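PDB 4QNI: DUF4973 domain-containing protein from Bacteroides thetaiotaomicron, which is of unknown function but is probably an auxiliary nutrient-binding lipoprotein with two beta-rich domains. Local coordinates for residues I27-R33 and G44-Y50; R231-I235 and E256-E260; K279-E283 and D319-Q323. One frame throughout, in Å; residues are numbered along the deposited sequence.

Interaction 1 of 3, residues I27-R33 and G44-Y50; sequences IYVPYSR and GEGRSNY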
loop_
_atom_site.group_PDB
_atom_site.type_symbol
_atom_site.label_atom_id
_atom_site.label_comp_id
_atom_site.label_asym_id
_atom_site.label_seq_id
_atom_site.Cartn_x
_atom_site.Cartn_y
_atom_site.Cartn_z
ATOM N N ILE A 27 16.894 0.194 18.246
ATOM C CA ILE A 27 18.234 0.763 18.282
ATOM C C ILE A 27 19.158 -0.244 18.950
ATOM O O ILE A 27 18.912 -0.647 20.094
ATOM C CB ILE A 27 18.169 2.109 19.061
ATOM C CG1 ILE A 27 17.332 3.187 18.342
ATOM C CG2 ILE A 27 19.525 2.621 19.478
ATOM C CD1 ILE A 27 17.705 3.499 16.982
ATOM N N TYR A 28 20.240 -0.592 18.275
ATOM C CA TYR A 28 21.215 -1.548 18.767
ATOM C C TYR A 28 22.430 -0.787 19.242
ATOM O O TYR A 28 23.026 -0.002 18.500
ATOM C CB TYR A 28 21.543 -2.592 17.673
ATOM C CG TYR A 28 20.443 -3.622 17.507
ATOM C CD1 TYR A 28 20.475 -4.825 18.214
ATOM C CD2 TYR A 28 19.355 -3.387 16.661
ATOM C CE1 TYR A 28 19.453 -5.770 18.084
ATOM C CE2 TYR A 28 18.337 -4.331 16.511
ATOM C CZ TYR A 28 18.378 -5.512 17.241
ATOM O OH TYR A 28 17.383 -6.460 17.123
ATOM N N VAL A 29 22.747 -0.981 20.514
ATOM C CA VAL A 29 23.812 -0.287 21.242
ATOM C C VAL A 29 24.786 -1.345 21.797
ATOM O O VAL A 29 24.318 -2.285 22.428
ATOM C CB VAL A 29 23.226 0.596 22.400
ATOM C CG1 VAL A 29 24.305 1.464 23.028
ATOM C CG2 VAL A 29 22.036 1.436 21.951
ATOM N N PRO A 30 26.114 -1.255 21.596
ATOM C CA PRO A 30 26.986 -2.299 22.169
ATOM C C PRO A 30 26.843 -2.294 23.680
ATOM O O PRO A 30 26.711 -1.215 24.252
ATOM C CB PRO A 30 28.404 -1.916 21.709
ATOM C CG PRO A 30 28.317 -0.556 21.234
ATOM C CD PRO A 30 26.887 -0.229 20.872
ATOM N N TYR A 31 26.779 -3.492 24.315
ATOM C CA TYR A 31 26.631 -3.598 25.768
ATOM C C TYR A 31 27.790 -2.844 26.432
ATOM O O TYR A 31 27.572 -2.086 27.373
ATOM C CB TYR A 31 26.542 -5.054 26.205
ATOM C CG TYR A 31 26.615 -5.228 27.704
ATOM C CD1 TYR A 31 25.496 -5.014 28.506
ATOM C CD2 TYR A 31 27.803 -5.616 28.325
ATOM C CE1 TYR A 31 25.561 -5.158 29.894
ATOM C CE2 TYR A 31 27.878 -5.767 29.707
ATOM C CZ TYR A 31 26.751 -5.541 30.487
ATOM O OH TYR A 31 26.802 -5.714 31.850
ATOM N N SER A 32 28.988 -3.001 25.876
ATOM C CA SER A 32 30.196 -2.307 26.270
ATOM C C SER A 32 30.778 -1.560 25.072
ATOM O O SER A 32 30.961 -2.137 24.007
ATOM C CB SER A 32 31.235 -3.279 26.837
ATOM O OG SER A 32 30.843 -3.818 28.083
ATOM N N ARG A 33 31.051 -0.283 25.246
ATOM C CA ARG A 33 31.721 0.529 24.236
ATOM C C ARG A 33 33.232 0.411 24.442
ATOM O O ARG A 33 33.750 0.713 25.523
ATOM C CB ARG A 33 31.262 2.001 24.312
ATOM C CG ARG A 33 31.875 2.898 23.242
ATOM C CD ARG A 33 31.396 2.527 21.847
ATOM N NE ARG A 33 29.984 2.850 21.643
ATOM C CZ ARG A 33 29.341 2.665 20.496
ATOM N NH1 ARG A 33 29.951 2.073 19.470
ATOM N NH2 ARG A 33 28.068 3.020 20.378
ATOM N N GLY A 44 33.890 1.241 31.405
ATOM C CA GLY A 44 33.916 -0.168 31.748
ATOM C C GLY A 44 32.810 -0.989 31.127
ATOM O O GLY A 44 32.078 -0.545 30.245
ATOM N N GLU A 45 32.751 -2.222 31.581
ATOM C CA GLU A 45 31.827 -3.305 31.265
ATOM C C GLU A 45 30.387 -2.783 31.474
ATOM O O GLU A 45 30.093 -2.183 32.511
ATOM C CB GLU A 45 32.222 -4.446 32.233
ATOM C CG GLU A 45 31.339 -5.651 32.346
ATOM C CD GLU A 45 30.044 -5.503 33.120
ATOM O OE1 GLU A 45 29.995 -4.802 34.155
ATOM O OE2 GLU A 45 29.056 -6.109 32.665
ATOM N N GLY A 46 29.545 -2.928 30.464
ATOM C CA GLY A 46 28.161 -2.469 30.537
ATOM C C GLY A 46 27.920 -0.979 30.380
ATOM O O GLY A 46 26.771 -0.537 30.498
ATOM N N ARG A 47 29.004 -0.186 30.157
ATOM C CA ARG A 47 28.942 1.250 29.925
ATOM C C ARG A 47 29.083 1.476 28.465
ATOM O O ARG A 47 29.991 0.938 27.827
ATOM C CB ARG A 47 29.992 2.039 30.715
ATOM C CG ARG A 47 29.481 2.609 32.035
ATOM C CD ARG A 47 28.864 1.555 32.973
ATOM N NE ARG A 47 29.786 0.454 33.277
ATOM C CZ ARG A 47 30.717 0.487 34.229
ATOM N NH1 ARG A 47 30.848 1.556 35.002
ATOM N NH2 ARG A 47 31.504 -0.558 34.431
ATOM N N SER A 48 28.163 2.241 27.914
ATOM C CA SER A 48 28.140 2.455 26.481
ATOM C C SER A 48 27.521 3.803 26.115
ATOM O O SER A 48 27.254 4.637 26.996
ATOM C CB SER A 48 27.353 1.326 25.833
ATOM O OG SER A 48 27.616 1.279 24.446
ATOM N N ASN A 49 27.308 4.021 24.804
ATOM C CA ASN A 49 26.727 5.261 24.303
ATOM C C ASN A 49 26.110 5.043 22.960
ATOM O O ASN A 49 26.389 4.049 22.307
ATOM C CB ASN A 49 27.775 6.398 24.228
ATOM C CG ASN A 49 28.773 6.238 23.107
ATOM O OD1 ASN A 49 29.738 5.514 23.227
ATOM N ND2 ASN A 49 28.539 6.876 21.974
ATOM N N TYR A 50 25.305 6.002 22.523
ATOM C CA TYR A 50 24.699 5.983 21.207
ATOM C C TYR A 50 24.511 7.410 20.725
ATOM O O TYR A 50 23.889 8.214 21.417
ATOM C CB TYR A 50 23.368 5.218 21.220
ATOM C CG TYR A 50 22.820 4.975 19.832
ATOM C CD1 TYR A 50 23.197 3.850 19.099
ATOM C CD2 TYR A 50 21.916 5.861 19.251
ATOM C CE1 TYR A 50 22.700 3.619 17.823
ATOM C CE2 TYR A 50 21.405 5.636 17.974
ATOM C CZ TYR A 50 21.803 4.512 17.262
ATOM O OH TYR A 50 21.313 4.262 16.007
HETATM O O HOH W 1 20.950 0.890 15.604
HETATM O O HOH W 2 32.901 1.107 28.072
#
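Ser-48, Ser-32 and Arg-33 carry most of the polar contacts. Ser-48 OG donates to Pro-30 O at 2.7 Å. Arg-33 N reaches Arg-47 O at 3.0 Å. Gly-46 N donates to Ser-32 OG at 2.9 Å, and that hydroxyl is also bonded to Glu-213. The chain of Arg-33 bends at chi2 and chi3, which lays its guanidinium with one face over Pro-30 CG. Its NH2 then points at Asn-49 O, 2.8 Å away. The oxygen lies in the guanidinium plane, but the nitrogen sits above the carbonyl plane. NE adds a weak bond to Asn-49 OD1. Tyr-31 OH and Glu-45 OE2 are modelled 2.4 Å apart, very short for a hydrogen bond, so the exact length is doubtful. A water accepts from Tyr-28 N and meets Tyr-50 OH weakly.

Two rings take CH-pi contacts. Ile-27 CG2 is anti to the backbone N and lies over the Tyr-50 ring. It sits 3.6 Å from the ring centroid, only 9° off the normal. Val-29 CG2 comes at the same ring obliquely. Gly-46 CA covers one face of Tyr-31, 3.6 Å from the centroid of that ring. Gly-46 has no CB, and its backbone lies close against the ring.

Gly-44 to Arg-47 form a type II beta turn. Arg-47 holds it side-on, with NE and NH2 both donating to Glu-45 O.

The axes of the short segments 27-30 and 47-50 approach to 6.6 Å, their N-to-C directions 141° apart. Here the chain crosses from one sheet, where strand 24-30 pairs with 160-168, to the edge of another, where 47-56 pairs with 118-126. Such a crossing is consistent with the immunoglobulin-like beta sandwich of the E-set clan.

Interaction 2 of 3, residues R231-I235 and E256-E260; sequences RKYKI and EIGFE. With EDO (1,2-ethanediol), chain G.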
loop_
_atom_site.group_PDB
_atom_site.type_symbol
_atom_site.label_atom_id
_atom_site.label_comp_id
_atom_site.label_asym_id
_atom_site.label_seq_id
_atom_site.Cartn_x
_atom_site.Cartn_y
_atom_site.Cartn_z
ATOM N N ARG A 231 8.706 -13.844 32.258
ATOM C CA ARG A 231 9.690 -13.707 33.340
ATOM C C ARG A 231 9.891 -15.007 34.137
ATOM O O ARG A 231 10.966 -15.216 34.706
ATOM C CB ARG A 231 9.306 -12.527 34.257
ATOM C CG ARG A 231 9.280 -11.165 33.526
ATOM C CD ARG A 231 8.571 -10.101 34.351
ATOM N NE ARG A 231 8.532 -8.770 33.734
ATOM C CZ ARG A 231 7.583 -8.338 32.896
ATOM N NH1 ARG A 231 6.623 -9.160 32.483
ATOM N NH2 ARG A 231 7.616 -7.089 32.429
ATOM N N LYS A 232 8.885 -15.890 34.134
ATOM C CA LYS A 232 8.957 -17.194 34.791
ATOM C C LYS A 232 9.795 -18.191 33.950
ATOM O O LYS A 232 10.175 -19.241 34.465
ATOM C CB LYS A 232 7.522 -17.759 34.986
ATOM C CG LYS A 232 6.959 -17.685 36.404
ATOM C CD LYS A 232 5.570 -18.376 36.543
ATOM C CE LYS A 232 5.622 -19.881 36.797
ATOM N NZ LYS A 232 4.316 -20.432 37.271
ATOM N N TYR A 233 10.077 -17.865 32.667
ATOM C CA TYR A 233 10.733 -18.795 31.740
ATOM C C TYR A 233 12.063 -18.298 31.093
ATOM O O TYR A 233 12.288 -18.562 29.905
ATOM C CB TYR A 233 9.714 -19.164 30.647
ATOM C CG TYR A 233 8.442 -19.737 31.235
ATOM C CD1 TYR A 233 8.392 -21.054 31.691
ATOM C CD2 TYR A 233 7.301 -18.948 31.386
ATOM C CE1 TYR A 233 7.237 -21.578 32.261
ATOM C CE2 TYR A 233 6.138 -19.464 31.959
ATOM C CZ TYR A 233 6.115 -20.776 32.401
ATOM O OH TYR A 233 4.983 -21.296 32.979
ATOM N N LYS A 234 12.981 -17.689 31.883
ATOM C CA LYS A 234 14.274 -17.243 31.329
ATOM C C LYS A 234 15.352 -18.336 31.410
ATOM O O LYS A 234 15.673 -18.832 32.499
ATOM C CB LYS A 234 14.780 -15.963 32.007
ATOM C CG LYS A 234 13.843 -14.776 31.792
ATOM C CD LYS A 234 14.079 -13.690 32.820
ATOM C CE LYS A 234 15.216 -12.772 32.451
ATOM N NZ LYS A 234 15.557 -11.910 33.597
ATOM N N ILE A 235 15.936 -18.678 30.248
ATOM C CA ILE A 235 16.999 -19.679 30.149
ATOM C C ILE A 235 18.314 -18.944 29.818
ATOM O O ILE A 235 18.441 -18.360 28.747
ATOM C CB ILE A 235 16.648 -20.785 29.100
ATOM C CG1 ILE A 235 15.250 -21.426 29.337
ATOM C CG2 ILE A 235 17.765 -21.837 29.009
ATOM C CD1 ILE A 235 14.904 -22.002 30.816
ATOM N N GLU A 256 10.856 -24.131 40.086
ATOM C CA GLU A 256 9.506 -23.674 39.808
ATOM C C GLU A 256 8.959 -24.233 38.478
ATOM O O GLU A 256 7.803 -24.672 38.432
ATOM C CB GLU A 256 9.477 -22.140 39.800
ATOM C CG GLU A 256 8.080 -21.547 39.688
ATOM C CD GLU A 256 7.987 -20.034 39.696
ATOM O OE1 GLU A 256 9.025 -19.358 39.503
ATOM O OE2 GLU A 256 6.860 -19.522 39.889
ATOM N N ILE A 257 9.787 -24.228 37.411
ATOM C CA ILE A 257 9.363 -24.633 36.073
ATOM C C ILE A 257 9.880 -26.042 35.712
ATOM O O ILE A 257 9.823 -26.457 34.549
ATOM C CB ILE A 257 9.761 -23.539 35.039
ATOM C CG1 ILE A 257 11.283 -23.411 34.838
ATOM C CG2 ILE A 257 9.123 -22.175 35.405
ATOM C CD1 ILE A 257 11.666 -22.683 33.440
ATOM N N GLY A 258 10.327 -26.774 36.729
ATOM C CA GLY A 258 10.836 -28.137 36.590
ATOM C C GLY A 258 11.908 -28.285 35.530
ATOM O O GLY A 258 11.879 -29.232 34.741
ATOM N N PHE A 259 12.808 -27.291 35.462
ATOM C CA PHE A 259 13.907 -27.214 34.502
ATOM C C PHE A 259 14.867 -28.353 34.752
ATOM O O PHE A 259 15.152 -28.686 35.906
ATOM C CB PHE A 259 14.620 -25.845 34.577
ATOM C CG PHE A 259 15.786 -25.678 33.631
ATOM C CD1 PHE A 259 15.579 -25.323 32.302
ATOM C CD2 PHE A 259 17.091 -25.880 34.069
ATOM C CE1 PHE A 259 16.657 -25.174 31.428
ATOM C CE2 PHE A 259 18.172 -25.714 33.192
ATOM C CZ PHE A 259 17.946 -25.361 31.881
ATOM N N GLU A 260 15.293 -29.002 33.664
ATOM C CA GLU A 260 16.194 -30.145 33.695
ATOM C C GLU A 260 17.061 -30.159 32.459
ATOM O O GLU A 260 16.560 -30.131 31.342
ATOM C CB GLU A 260 15.402 -31.464 33.789
ATOM C CG GLU A 260 15.092 -31.913 35.207
ATOM C CD GLU A 260 16.145 -32.768 35.891
ATOM O OE1 GLU A 260 16.506 -33.833 35.336
ATOM O OE2 GLU A 260 16.559 -32.406 37.016
HETATM C C1 EDO G . 18.880 -11.366 33.940
HETATM O O1 EDO G . 18.171 -10.841 32.824
HETATM C C2 EDO G . 19.668 -10.249 34.658
HETATM O O2 EDO G . 18.795 -9.513 35.509
#
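Ile-257 packs against Lys-232 and Tyr-233 beside the large antiparallel sheet of the C-terminal domain. The segment 231-235 leads into strand 234-240. The segment 256-260 is a loop that leads into strand 260-275. Strand 244-250 runs between these two strands in the sheet. No hydrogen bond crosses the contact.

Ile-257 has the most surface buried. Its CG1 lies between the backbone N and the carbonyl carbon (chi1 68°), and CG2 turns to the other segment. CG2 touches Lys-232 O at 3.3 Å and Tyr-233 CE1 at 3.7 Å, the latter obliquely to the ring. The hydroxyl of Tyr-233 is bonded outside, to Ile-299 N.

Lys-232 crosses Glu-256 at about a right angle. Its CE comes within 3.3 Å of Glu-256 OE2, but NZ stays 3.8 Å from that oxygen, a long salt bridge. The other carboxylate oxygen, OE1, accepts from Asn-253, whose ND2 also reaches Lys-232 O.

The CD1 of Ile-235 comes close to the loop, with strand residues Ile-249 and Tyr-294 nearby. It lies 4.2 Å from Ile-257 CD1. The same methyl meets Phe-259 CE1 at 3.7 Å, obliquely to the ring.

Interaction 3 of 3, residues K279-E283 and D319-Q323; sequences KPYLE and DINTQ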
loop_
_atom_site.group_PDB
_atom_site.type_symbol
_atom_site.label_atom_id
_atom_site.label_comp_id
_atom_site.label_asym_id
_atom_site.label_seq_id
_atom_site.Cartn_x
_atom_site.Cartn_y
_atom_site.Cartn_z
ATOM N N LYS A 279 27.964 -8.950 -2.536
ATOM C CA LYS A 279 28.778 -7.867 -1.975
ATOM C C LYS A 279 30.004 -8.479 -1.262
ATOM O O LYS A 279 29.906 -8.804 -0.080
ATOM C CB LYS A 279 27.952 -6.957 -1.025
ATOM C CG LYS A 279 26.535 -6.607 -1.485
ATOM C CD LYS A 279 25.863 -5.568 -0.566
ATOM C CE LYS A 279 24.645 -6.060 0.195
ATOM N NZ LYS A 279 24.179 -5.065 1.215
ATOM N N PRO A 280 31.171 -8.645 -1.935
ATOM C CA PRO A 280 32.326 -9.272 -1.259
ATOM C C PRO A 280 32.887 -8.461 -0.082
ATOM O O PRO A 280 33.701 -8.991 0.659
ATOM C CB PRO A 280 33.359 -9.451 -2.379
ATOM C CG PRO A 280 32.977 -8.482 -3.401
ATOM C CD PRO A 280 31.490 -8.322 -3.336
ATOM N N TYR A 281 32.433 -7.215 0.122
ATOM C CA TYR A 281 32.841 -6.421 1.295
ATOM C C TYR A 281 31.973 -6.757 2.512
ATOM O O TYR A 281 32.245 -6.280 3.607
ATOM C CB TYR A 281 32.772 -4.913 1.019
ATOM C CG TYR A 281 31.419 -4.434 0.559
ATOM C CD1 TYR A 281 30.376 -4.255 1.463
ATOM C CD2 TYR A 281 31.186 -4.125 -0.777
ATOM C CE1 TYR A 281 29.127 -3.809 1.046
ATOM C CE2 TYR A 281 29.949 -3.643 -1.200
ATOM C CZ TYR A 281 28.924 -3.483 -0.283
ATOM O OH TYR A 281 27.707 -2.981 -0.672
ATOM N N LEU A 282 30.893 -7.506 2.298
ATOM C CA LEU A 282 29.949 -7.872 3.337
ATOM C C LEU A 282 30.331 -9.231 3.921
ATOM O O LEU A 282 30.552 -10.198 3.199
ATOM C CB LEU A 282 28.527 -7.861 2.765
ATOM C CG LEU A 282 27.377 -8.152 3.720
ATOM C CD1 LEU A 282 27.146 -6.995 4.690
ATOM C CD2 LEU A 282 26.105 -8.488 2.934
ATOM N N GLU A 283 30.457 -9.273 5.241
ATOM C CA GLU A 283 30.848 -10.471 5.962
ATOM C C GLU A 283 29.664 -10.986 6.789
ATOM O O GLU A 283 29.042 -10.224 7.526
ATOM C CB GLU A 283 32.065 -10.131 6.845
ATOM C CG GLU A 283 32.474 -11.182 7.866
ATOM C CD GLU A 283 33.588 -10.734 8.797
ATOM O OE1 GLU A 283 33.542 -9.580 9.281
ATOM O OE2 GLU A 283 34.515 -11.540 9.038
ATOM N N ASP A 319 25.421 -9.510 9.854
ATOM C CA ASP A 319 26.079 -9.009 8.662
ATOM C C ASP A 319 26.881 -7.811 8.996
ATOM O O ASP A 319 26.364 -6.846 9.560
ATOM C CB ASP A 319 25.067 -8.717 7.547
ATOM C CG ASP A 319 24.271 -9.951 7.175
ATOM O OD1 ASP A 319 24.895 -11.019 6.964
ATOM O OD2 ASP A 319 23.022 -9.885 7.220
ATOM N N ILE A 320 28.173 -7.894 8.673
ATOM C CA ILE A 320 29.165 -6.862 8.923
ATOM C C ILE A 320 29.592 -6.291 7.596
ATOM O O ILE A 320 30.164 -6.996 6.770
ATOM C CB ILE A 320 30.379 -7.418 9.731
ATOM C CG1 ILE A 320 29.982 -8.362 10.918
ATOM C CG2 ILE A 320 31.362 -6.316 10.133
ATOM C CD1 ILE A 320 29.235 -7.787 12.074
ATOM N N ASN A 321 29.292 -5.016 7.388
ATOM C CA ASN A 321 29.667 -4.277 6.186
ATOM C C ASN A 321 31.012 -3.666 6.465
ATOM O O ASN A 321 31.067 -2.661 7.165
ATOM C CB ASN A 321 28.595 -3.198 5.879
ATOM C CG ASN A 321 28.865 -2.313 4.676
ATOM O OD1 ASN A 321 29.992 -2.194 4.184
ATOM N ND2 ASN A 321 27.821 -1.669 4.171
ATOM N N THR A 322 32.096 -4.245 5.939
ATOM C CA THR A 322 33.452 -3.731 6.189
ATOM C C THR A 322 33.742 -2.347 5.507
ATOM O O THR A 322 34.875 -1.859 5.613
ATOM C CB THR A 322 34.504 -4.760 5.810
ATOM O OG1 THR A 322 34.481 -4.930 4.396
ATOM C CG2 THR A 322 34.305 -6.088 6.517
ATOM N N GLN A 323 32.720 -1.686 4.889
ATOM C CA GLN A 323 32.892 -0.331 4.315
ATOM C C GLN A 323 32.683 0.743 5.434
ATOM O O GLN A 323 32.555 1.947 5.160
ATOM C CB GLN A 323 31.988 -0.071 3.088
ATOM C CG GLN A 323 32.406 -0.841 1.832
ATOM C CD GLN A 323 31.541 -0.536 0.630
ATOM O OE1 GLN A 323 30.328 -0.258 0.735
ATOM N NE2 GLN A 323 32.153 -0.618 -0.548
#
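At the open end of the beta hairpin made by strands 282-298 and 306-321, Glu-283 and Ile-320 form an antiparallel hydrogen-bonded pair. Ile-320 N donates to Glu-283 O at 2.7 Å, almost straight (177°) and in the carbonyl plane. Glu-283 N returns the bond to Ile-320 O at 2.8 Å. Their side chains lie side by side and point the same way. The Glu-283 carboxylate has its polar partners elsewhere, in Arg-285 and Ser-273.

Leu-282 and Asn-321 follow as a non-hydrogen-bonded pair. Leu-282 CD1 reaches the neighbouring strand, where it meets Asp-319 CB at 3.9 Å. Beyond this pair Tyr-281 O takes two donors from one residue. Thr-322 OG1 comes in the carbonyl plane, on a lone pair, at 2.7 Å. Thr-322 N is tilted from that plane, at 3.1 Å.

A type I beta turn, Lys-279 to Leu-282, leads into the first strand of the hairpin. An Asx turn follows the second: Asn-321 OD1 accepts from Gln-323 N at 2.9 Å.

Tyr-281 CG lies between the backbone N and the carbonyl carbon (chi1 56°), which sets the ring against Gln-323. The Gln-323 amide stacks on this ring, their planes 7° apart. Its CD lies over the ring centre, and NE2 is 3.6 Å from Tyr-281 CD2. Asn-321 OD1 approaches the same ring obliquely, 3.4 Å from Tyr-281 CD1. Lys-279 CB covers the opposite face, toward the rim. With an alanine in place of Tyr-281, the Gln-323 amide would probably lose the ring it lies on and be free to turn. The Tyr-281 ring also meets Tyr-227 of the second subunit edge-to-face, and it packs on Tyr-298 of that subunit.

The three contacts are separate, and none shares a residue with another. Interaction 1 lies in the N-terminal domain, joining two sheets. Interactions 2 and 3 both reach the large antiparallel sheet of the C-terminal domain, on opposite sides of the chain's centre, with their own centres about 39 Å apart. Interaction 1 is nearer to interaction 3, with centres about 22 Å apart and nearest atoms about 10 Å apart. It is about 28 Å from interaction 2, centre to centre. Of the three, interaction 3 alone touches another subunit. The contacts cannot be related to a known active or binding site. The ethanediol held by Lys-234 NZ in interaction 2 probably came from the crystallisation liquor, so it does not identify a nutrient site.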